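PDB 3R1W: carbonic anhydrase from Unidentified, which probably catalyses the reversible hydration of carbon dioxide to bicarbonate, as a left-handed beta-helical trimer of the gamma carbonic anhydrase type. Local coordinates for residues Ala50-Asp55 and Ile59-Arg64. Sequence-based numbering, arbitrary orientation.
Sequences AVIRGD and IRIGAR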
loop_
_atom_site.group_PDB
_atom_site.type_symbol
_atom_site.label_atom_id
_atom_site.label_comp_id
_atom_site.label_asym_id
_atom_site.label_seq_id
_atom_site.Cartn_x
_atom_site.Cartn_y
_atom_site.Cartn_z
ATOM N N ALA B 50 6.737 -1.248 -6.150
ATOM C CA ALA B 50 6.109 -0.031 -6.668
ATOM C C ALA B 50 5.492 -0.286 -8.047
ATOM O O ALA B 50 5.964 -1.146 -8.802
ATOM C CB ALA B 50 7.109 1.114 -6.745
ATOM N N VAL B 51 4.456 0.482 -8.376
ATOM C CA VAL B 51 3.789 0.370 -9.666
ATOM C C VAL B 51 3.776 1.721 -10.357
ATOM O O VAL B 51 3.386 2.724 -9.757
ATOM C CB VAL B 51 2.327 -0.127 -9.509
ATOM C CG1 VAL B 51 1.634 -0.200 -10.876
ATOM C CG2 VAL B 51 2.307 -1.486 -8.828
ATOM N N ILE B 52 4.224 1.751 -11.612
ATOM C CA ILE B 52 4.102 2.945 -12.442
ATOM C C ILE B 52 3.404 2.524 -13.741
ATOM O O ILE B 52 4.018 1.925 -14.630
ATOM C CB ILE B 52 5.482 3.582 -12.743
ATOM C CG1 ILE B 52 6.324 3.684 -11.465
ATOM C CG2 ILE B 52 5.302 4.971 -13.350
ATOM C CD1 ILE B 52 7.707 4.264 -11.708
ATOM N N ARG B 53 2.112 2.814 -13.823
ATOM C CA ARG B 53 1.278 2.263 -14.893
ATOM C C ARG B 53 0.870 3.348 -15.893
ATOM O O ARG B 53 -0.089 4.092 -15.676
ATOM C CB ARG B 53 0.063 1.515 -14.311
ATOM C CG ARG B 53 -0.881 0.923 -15.381
ATOM C CD ARG B 53 -1.701 -0.294 -14.907
ATOM N NE ARG B 53 -2.639 -0.017 -13.819
ATOM C CZ ARG B 53 -3.898 0.385 -13.977
ATOM N NH1 ARG B 53 -4.386 0.600 -15.195
ATOM N NH2 ARG B 53 -4.668 0.590 -12.908
ATOM N N GLY B 54 1.627 3.448 -16.981
ATOM C CA GLY B 54 1.362 4.452 -18.002
ATOM C C GLY B 54 0.633 3.865 -19.191
ATOM O O GLY B 54 1.127 3.903 -20.312
ATOM N N ASP B 55 -0.550 3.322 -18.948
ATOM C CA ASP B 55 -1.290 2.670 -20.022
ATOM C C ASP B 55 -2.208 3.637 -20.773
ATOM O O ASP B 55 -2.154 3.721 -21.998
ATOM C CB ASP B 55 -2.033 1.409 -19.539
ATOM C CG ASP B 55 -2.817 1.613 -18.246
ATOM O OD1 ASP B 55 -2.969 2.765 -17.765
ATOM O OD2 ASP B 55 -3.293 0.580 -17.716
ATOM N N ILE B 59 3.425 9.210 -18.472
ATOM C CA ILE B 59 4.076 9.481 -17.192
ATOM C C ILE B 59 5.530 9.862 -17.486
ATOM O O ILE B 59 6.244 9.127 -18.161
ATOM C CB ILE B 59 4.056 8.227 -16.287
ATOM C CG1 ILE B 59 2.612 7.767 -16.050
ATOM C CG2 ILE B 59 4.746 8.522 -14.950
ATOM C CD1 ILE B 59 2.496 6.485 -15.229
ATOM N N ARG B 60 5.967 11.007 -16.964
ATOM C CA ARG B 60 7.314 11.502 -17.208
ATOM C C ARG B 60 7.958 11.825 -15.873
ATOM O O ARG B 60 7.374 12.539 -15.061
ATOM C CB ARG B 60 7.262 12.762 -18.081
ATOM C CG ARG B 60 6.614 12.538 -19.446
ATOM C CD ARG B 60 7.515 11.677 -20.323
ATOM N NE ARG B 60 6.927 11.442 -21.640
ATOM C CZ ARG B 60 6.235 10.355 -21.976
ATOM N NH1 ARG B 60 6.033 9.376 -21.090
ATOM N NH2 ARG B 60 5.747 10.248 -23.209
ATOM N N ILE B 61 9.138 11.269 -15.633
ATOM C CA ILE B 61 9.844 11.508 -14.378
ATOM C C ILE B 61 11.258 11.990 -14.674
ATOM O O ILE B 61 11.948 11.433 -15.529
ATOM C CB ILE B 61 9.873 10.231 -13.503
ATOM C CG1 ILE B 61 8.435 9.749 -13.246
ATOM C CG2 ILE B 61 10.629 10.481 -12.200
ATOM C CD1 ILE B 61 8.317 8.482 -12.403
ATOM N N GLY B 62 11.694 13.028 -13.968
ATOM C CA GLY B 62 13.004 13.606 -14.221
ATOM C C GLY B 62 14.161 12.813 -13.645
ATOM O O GLY B 62 14.061 11.606 -13.446
ATOM N N ALA B 63 15.264 13.505 -13.362
ATOM C CA ALA B 63 16.493 12.865 -12.896
ATOM C C ALA B 63 16.619 12.806 -11.377
ATOM O O ALA B 63 16.134 13.689 -10.673
ATOM C CB ALA B 63 17.713 13.595 -13.486
ATOM N N ARG B 64 17.282 11.755 -10.889
ATOM C CA ARG B 64 17.590 11.590 -9.467
ATOM C C ARG B 64 16.329 11.553 -8.597
ATOM O O ARG B 64 16.317 12.041 -7.470
ATOM C CB ARG B 64 18.561 12.679 -8.977
ATOM C CG ARG B 64 19.923 12.659 -9.675
ATOM C CD ARG B 64 20.781 13.822 -9.205
ATOM N NE ARG B 64 20.085 15.084 -9.410
ATOM C CZ ARG B 64 20.371 15.950 -10.377
ATOM N NH1 ARG B 64 21.364 15.703 -11.225
ATOM N NH2 ARG B 64 19.667 17.072 -10.486
#
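Ile59 lays the end of its side chain over the backbone of Arg53 and Gly54, CD1 coming to 3.6 Å from Gly54 N; with no side chain on Gly54, CG1 also comes within 4.0 Å of Gly54 CA. The same CD1 meets CG2 of Ile52 at 3.7 Å, and the two side chains meet at an angle, Ile52 CG2 and Ile59 CG2 also 3.9 Å apart. In Ile52, CG2 lies anti to the backbone N (CG1 at chi1 -46°), which turns this methyl to Ile59, while CD1, at the end of the other branch, reaches CD1 of Ile61 more loosely at 4.3 Å. Strands 51-54 and 59-61 belong to different faces of a left-handed parallel beta-helix, the hexapeptide-repeat fold, and their directions differ by 130° across the corner at Asp55. No hydrogen bond joins them; the contact is apolar, side chain on side chain and side chain on backbone, inside one coil, with Val38 and Leu73 from neighbouring coils packed alongside. Arg53 points the other way, to the subunit interface. Its NH1 donates in the guanidinium plane to the syn lone pair of Asp55 OD2 (2.7 Å), NH2 forms a salt bridge with Asp69 of a second subunit, and Trp47 of that same subunit makes a cation-pi contact with Arg53. Asp55 OD1 is hydrogen-bonded to His74 NE2. On the outer side of strand 59-61, Arg60 curls back, and its NH1 donates a hydrogen bond to Ile59 O (2.9 Å) from above the carbonyl plane, while NH2 pairs with Asp37.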